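Local coordinates for cell division protein FtsI/penicillin binding protein 2 (Legionella pneumophila subsp. pneumophila ATCC 43290, PDB 4ZTK), which probably cross-links peptidoglycan as a penicillin-binding D,D-transpeptidase during cell division, at residues A[15-29]-A[46-60]. Residues are numbered along the deposited sequence; the frame is centred on the assembly and turned at random.
Sequences VDISHLDPRMQQIVE and IAIADPQTGNIIAFA
With CG of Gln25 anti to the backbone N (chi1 -176°) and the chain bent back at chi2, the amide of this helix residue comes alongside the backbone of Phe59 and bonds it twice. Phe59 N donates to Gln25 OE1 over 3.0 Å, in the carbonyl plane on a lone pair, while Gln25 NE2 donates to Phe59 O at 2.8 Å, reaching that oxygen from well above its carbonyl plane. Glu29 OE2, one helical turn on, takes a longer bond from the same NE2; with the two strand bonds it fixes how the amide is turned. Helix 22-38 lies with the C-terminal helix 295-310 on one face of the antiparallel sheet, as in the penicillin-binding transpeptidase fold. Segment 22-29 runs 27° from the direction of 56-60, their axes 6.9 Å apart. Val28 points into the sheet, its CG1 3.7 Å from Ile46 CG2 and equally near Ile48 CG1, its CG2 over the methyls of Ala58 and Ala60; the selenomethionine Met24, bent at chi2 and chi3, sets its CE against Ile48 CG1, the two side chains crossing at about a right angle. Ile57 and Ala58 form a classic beta bulge opposite Ile48, and Ile57 O accepts a nearly straight bond, 2.7 Å long, from the N of the N-cap residue Asp21, whose OD2 takes a weak capping bond from Met24 N. Farther toward the N-terminus, the His19 ring stacks on the Asn55 amide, the planes 9° apart and His19 CD2 3.4 Å from Asn55 CG. Val15 CG1 sits over a face of the Phe59 ring, a CH-pi contact 4.0 Å from the centroid, and Val15 CG2 meets Ile56 CG1.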
loop_
_atom_site.group_PDB
_atom_site.type_symbol
_atom_site.label_atom_id
_atom_site.label_comp_id
_atom_site.label_asym_id
_atom_site.label_seq_id
_atom_site.Cartn_x
_atom_site.Cartn_y
_atom_site.Cartn_z
ATOM N N VAL A 15 -8.202 14.100 -4.425
ATOM C CA VAL A 15 -7.321 14.203 -3.263
ATOM C C VAL A 15 -7.235 15.629 -2.712
ATOM O O VAL A 15 -7.238 16.603 -3.468
ATOM C CB VAL A 15 -5.893 13.653 -3.573
ATOM C CG1 VAL A 15 -5.175 14.522 -4.601
ATOM C CG2 VAL A 15 -5.063 13.536 -2.303
ATOM N N ASP A 16 -7.183 15.742 -1.387
ATOM C CA ASP A 16 -7.002 17.025 -0.724
ATOM C C ASP A 16 -5.587 17.529 -0.998
ATOM O O ASP A 16 -4.633 16.748 -0.985
ATOM C CB ASP A 16 -7.232 16.877 0.782
ATOM C CG ASP A 16 -7.507 18.203 1.469
ATOM O OD1 ASP A 16 -7.226 19.264 0.872
ATOM O OD2 ASP A 16 -8.002 18.182 2.616
ATOM N N ILE A 17 -5.453 18.831 -1.242
ATOM C CA ILE A 17 -4.175 19.404 -1.668
ATOM C C ILE A 17 -3.669 20.535 -0.765
ATOM O O ILE A 17 -2.680 21.195 -1.087
ATOM C CB ILE A 17 -4.243 19.933 -3.131
ATOM C CG1 ILE A 17 -5.002 21.266 -3.211
ATOM C CG2 ILE A 17 -4.847 18.885 -4.063
ATOM C CD1 ILE A 17 -6.513 21.149 -3.137
ATOM N N SER A 18 -4.332 20.742 0.368
ATOM C CA SER A 18 -4.061 21.914 1.203
ATOM C C SER A 18 -2.796 21.826 2.064
ATOM O O SER A 18 -2.111 22.830 2.266
ATOM C CB SER A 18 -5.275 22.234 2.081
ATOM O OG SER A 18 -5.557 21.172 2.973
ATOM N N HIS A 19 -2.484 20.635 2.567
ATOM C CA HIS A 19 -1.388 20.481 3.526
ATOM C C HIS A 19 -0.026 20.238 2.875
ATOM O O HIS A 19 0.918 19.810 3.539
ATOM C CB HIS A 19 -1.699 19.346 4.503
ATOM C CG HIS A 19 -3.056 19.442 5.129
ATOM N ND1 HIS A 19 -3.335 20.294 6.176
ATOM C CD2 HIS A 19 -4.211 18.792 4.855
ATOM C CE1 HIS A 19 -4.604 20.164 6.520
ATOM N NE2 HIS A 19 -5.158 19.259 5.734
ATOM N N LEU A 20 0.074 20.527 1.582
ATOM C CA LEU A 20 1.271 20.204 0.805
ATOM C C LEU A 20 2.551 20.873 1.304
ATOM O O LEU A 20 2.554 22.051 1.655
ATOM C CB LEU A 20 1.045 20.531 -0.673
ATOM C CG LEU A 20 0.734 19.347 -1.592
ATOM C CD1 LEU A 20 -0.287 18.405 -0.966
ATOM C CD2 LEU A 20 0.243 19.843 -2.937
ATOM N N ASP A 21 3.635 20.102 1.334
ATOM C CA ASP A 21 4.952 20.613 1.701
ATOM C C ASP A 21 5.861 20.711 0.477
ATOM O O ASP A 21 6.214 19.692 -0.121
ATOM C CB ASP A 21 5.609 19.720 2.755
ATOM C CG ASP A 21 7.010 20.178 3.110
ATOM O OD1 ASP A 21 7.198 21.393 3.341
ATOM O OD2 ASP A 21 7.927 19.333 3.144
ATOM N N PRO A 22 6.249 21.942 0.109
ATOM C CA PRO A 22 7.032 22.249 -1.095
ATOM C C PRO A 22 8.332 21.452 -1.230
ATOM O O PRO A 22 8.710 21.109 -2.350
ATOM C CB PRO A 22 7.329 23.751 -0.953
ATOM C CG PRO A 22 7.017 24.089 0.470
ATOM C CD PRO A 22 5.930 23.156 0.876
ATOM N N ARG A 23 9.004 21.169 -0.121
ATOM C CA ARG A 23 10.218 20.355 -0.160
ATOM C C ARG A 23 9.898 18.905 -0.538
ATOM O O ARG A 23 10.587 18.297 -1.365
ATOM C CB ARG A 23 10.938 20.393 1.188
ATOM C CG ARG A 23 12.243 19.611 1.211
ATOM C CD ARG A 23 12.518 19.021 2.589
ATOM N NE ARG A 23 13.769 18.265 2.622
ATOM C CZ ARG A 23 14.095 17.400 3.578
ATOM N NH1 ARG A 23 13.258 17.171 4.583
ATOM N NH2 ARG A 23 15.255 16.758 3.526
HETATM N N MSE A 24 8.854 18.350 0.069
HETATM C CA MSE A 24 8.445 16.982 -0.237
HETATM C C MSE A 24 7.910 16.889 -1.657
HETATM O O MSE A 24 8.183 15.925 -2.372
HETATM C CB MSE A 24 7.383 16.488 0.747
HETATM C CG MSE A 24 7.877 16.244 2.163
HETATM SE SE MSE A 24 9.355 14.971 2.295
HETATM C CE MSE A 24 8.788 13.638 0.986
ATOM N N GLN A 25 7.149 17.905 -2.057
ATOM C CA GLN A 25 6.537 17.939 -3.378
ATOM C C GLN A 25 7.577 17.877 -4.488
ATOM O O GLN A 25 7.423 17.138 -5.458
ATOM C CB GLN A 25 5.689 19.200 -3.543
ATOM C CG GLN A 25 4.939 19.253 -4.852
ATOM C CD GLN A 25 3.967 18.098 -5.003
ATOM O OE1 GLN A 25 3.504 17.530 -4.017
ATOM N NE2 GLN A 25 3.654 17.746 -6.242
ATOM N N GLN A 26 8.639 18.656 -4.337
ATOM C CA GLN A 26 9.696 18.700 -5.335
ATOM C C GLN A 26 10.426 17.361 -5.434
ATOM O O GLN A 26 10.776 16.916 -6.524
ATOM C CB GLN A 26 10.667 19.834 -5.013
ATOM C CG GLN A 26 11.719 20.052 -6.066
ATOM C CD GLN A 26 12.256 21.468 -6.062
ATOM O OE1 GLN A 26 11.503 22.435 -6.208
ATOM N NE2 GLN A 26 13.563 21.599 -5.890
ATOM N N ILE A 27 10.643 16.720 -4.290
ATOM C CA ILE A 27 11.229 15.383 -4.257
ATOM C C ILE A 27 10.412 14.371 -5.063
ATOM O O ILE A 27 10.946 13.684 -5.933
ATOM C CB ILE A 27 11.381 14.870 -2.814
ATOM C CG1 ILE A 27 12.454 15.676 -2.080
ATOM C CG2 ILE A 27 11.716 13.375 -2.806
ATOM C CD1 ILE A 27 12.598 15.316 -0.610
ATOM N N VAL A 28 9.115 14.284 -4.792
ATOM C CA VAL A 28 8.302 13.271 -5.461
ATOM C C VAL A 28 8.115 13.604 -6.941
ATOM O O VAL A 28 7.991 12.712 -7.780
ATOM C CB VAL A 28 6.947 13.043 -4.754
ATOM C CG1 VAL A 28 7.179 12.504 -3.355
ATOM C CG2 VAL A 28 6.121 14.333 -4.706
ATOM N N GLU A 29 8.119 14.895 -7.253
ATOM C CA GLU A 29 8.036 15.346 -8.638
ATOM C C GLU A 29 9.214 14.863 -9.477
ATOM O O GLU A 29 9.016 14.381 -10.581
ATOM C CB GLU A 29 7.909 16.869 -8.710
ATOM C CG GLU A 29 6.488 17.369 -8.517
ATOM C CD GLU A 29 6.412 18.877 -8.376
ATOM O OE1 GLU A 29 7.467 19.502 -8.138
ATOM O OE2 GLU A 29 5.302 19.436 -8.502
ATOM N N ILE A 46 3.171 9.177 -6.949
ATOM C CA ILE A 46 3.705 9.034 -5.604
ATOM C C ILE A 46 2.966 9.972 -4.659
ATOM O O ILE A 46 2.747 11.145 -4.971
ATOM C CB ILE A 46 5.203 9.370 -5.537
ATOM C CG1 ILE A 46 6.003 8.453 -6.460
ATOM C CG2 ILE A 46 5.709 9.243 -4.109
ATOM C CD1 ILE A 46 7.461 8.838 -6.557
ATOM N N ALA A 47 2.586 9.456 -3.498
ATOM C CA ALA A 47 1.964 10.284 -2.479
ATOM C C ALA A 47 2.675 10.101 -1.147
ATOM O O ALA A 47 3.148 9.007 -0.830
ATOM C CB ALA A 47 0.479 9.961 -2.353
ATOM N N ILE A 48 2.773 11.189 -0.390
ATOM C CA ILE A 48 3.330 11.159 0.956
ATOM C C ILE A 48 2.274 11.683 1.916
ATOM O O ILE A 48 1.557 12.618 1.593
ATOM C CB ILE A 48 4.572 12.058 1.091
ATOM C CG1 ILE A 48 5.497 11.915 -0.122
ATOM C CG2 ILE A 48 5.304 11.767 2.398
ATOM C CD1 ILE A 48 6.141 10.591 -0.248
ATOM N N ALA A 49 2.172 11.069 3.088
ATOM C CA ALA A 49 1.222 11.516 4.093
ATOM C C ALA A 49 1.896 11.606 5.453
ATOM O O ALA A 49 2.882 10.917 5.722
ATOM C CB ALA A 49 0.014 10.573 4.164
ATOM N N ASP A 50 1.351 12.460 6.309
ATOM C CA ASP A 50 1.863 12.643 7.661
ATOM C C ASP A 50 1.240 11.613 8.607
ATOM O O ASP A 50 0.020 11.540 8.733
ATOM C CB ASP A 50 1.577 14.076 8.133
ATOM C CG ASP A 50 1.695 14.231 9.632
ATOM O OD1 ASP A 50 2.833 14.301 10.139
ATOM O OD2 ASP A 50 0.644 14.288 10.302
ATOM N N PRO A 51 2.084 10.801 9.265
ATOM C CA PRO A 51 1.630 9.718 10.149
ATOM C C PRO A 51 0.697 10.153 11.287
ATOM O O PRO A 51 -0.104 9.340 11.732
ATOM C CB PRO A 51 2.936 9.172 10.731
ATOM C CG PRO A 51 3.973 9.524 9.728
ATOM C CD PRO A 51 3.552 10.845 9.159
ATOM N N GLN A 52 0.794 11.397 11.748
ATOM C CA GLN A 52 -0.014 11.849 12.883
ATOM C C GLN A 52 -1.432 12.248 12.495
ATOM O O GLN A 52 -2.365 12.077 13.278
ATOM C CB GLN A 52 0.653 13.025 13.602
ATOM C CG GLN A 52 1.461 12.643 14.828
ATOM C CD GLN A 52 2.884 12.256 14.489
ATOM O OE1 GLN A 52 3.302 12.333 13.333
ATOM N NE2 GLN A 52 3.640 11.841 15.499
ATOM N N THR A 53 -1.584 12.789 11.293
ATOM C CA THR A 53 -2.853 13.373 10.874
ATOM C C THR A 53 -3.460 12.645 9.684
ATOM O O THR A 53 -4.668 12.704 9.460
ATOM C CB THR A 53 -2.667 14.842 10.471
ATOM O OG1 THR A 53 -1.833 14.911 9.308
ATOM C CG2 THR A 53 -2.024 15.633 11.601
ATOM N N GLY A 54 -2.616 11.977 8.907
ATOM C CA GLY A 54 -3.066 11.327 7.689
ATOM C C GLY A 54 -3.179 12.281 6.511
ATOM O O GLY A 54 -3.521 11.864 5.403
ATOM N N ASN A 55 -2.893 13.560 6.744
ATOM C CA ASN A 55 -2.925 14.560 5.678
ATOM C C ASN A 55 -1.910 14.251 4.586
ATOM O O ASN A 55 -0.780 13.869 4.880
ATOM C CB ASN A 55 -2.636 15.953 6.238
ATOM C CG ASN A 55 -3.707 16.433 7.184
ATOM O OD1 ASN A 55 -4.882 16.102 7.026
ATOM N ND2 ASN A 55 -3.308 17.217 8.176
ATOM N N ILE A 56 -2.318 14.416 3.333
ATOM C CA ILE A 56 -1.397 14.325 2.209
ATOM C C ILE A 56 -0.490 15.544 2.237
ATOM O O ILE A 56 -0.975 16.677 2.274
ATOM C CB ILE A 56 -2.147 14.330 0.871
ATOM C CG1 ILE A 56 -3.198 13.219 0.848
ATOM C CG2 ILE A 56 -1.173 14.186 -0.290
ATOM C CD1 ILE A 56 -2.617 11.855 0.999
ATOM N N ILE A 57 0.821 15.320 2.229
ATOM C CA ILE A 57 1.767 16.431 2.241
ATOM C C ILE A 57 2.560 16.525 0.943
ATOM O O ILE A 57 3.320 17.467 0.738
ATOM C CB ILE A 57 2.736 16.357 3.435
ATOM C CG1 ILE A 57 3.598 15.099 3.349
ATOM C CG2 ILE A 57 1.967 16.407 4.746
ATOM C CD1 ILE A 57 4.567 14.959 4.496
ATOM N N ALA A 58 2.383 15.537 0.075
ATOM C CA ALA A 58 2.928 15.599 -1.275
ATOM C C ALA A 58 2.204 14.613 -2.180
ATOM O O ALA A 58 1.803 13.528 -1.746
ATOM C CB ALA A 58 4.424 15.328 -1.270
ATOM N N PHE A 59 2.045 15.000 -3.439
ATOM C CA PHE A 59 1.327 14.199 -4.416
ATOM C C PHE A 59 1.815 14.605 -5.798
ATOM O O PHE A 59 1.692 15.764 -6.182
ATOM C CB PHE A 59 -0.177 14.465 -4.295
ATOM C CG PHE A 59 -1.035 13.543 -5.120
ATOM C CD1 PHE A 59 -1.151 13.714 -6.492
ATOM C CD2 PHE A 59 -1.747 12.522 -4.518
ATOM C CE1 PHE A 59 -1.942 12.870 -7.246
ATOM C CE2 PHE A 59 -2.543 11.673 -5.269
ATOM C CZ PHE A 59 -2.640 11.848 -6.634
ATOM N N ALA A 60 2.379 13.663 -6.545
ATOM C CA ALA A 60 2.787 13.950 -7.917
ATOM C C ALA A 60 2.529 12.767 -8.834
ATOM O O ALA A 60 2.669 11.610 -8.430
ATOM C CB ALA A 60 4.251 14.350 -7.973
#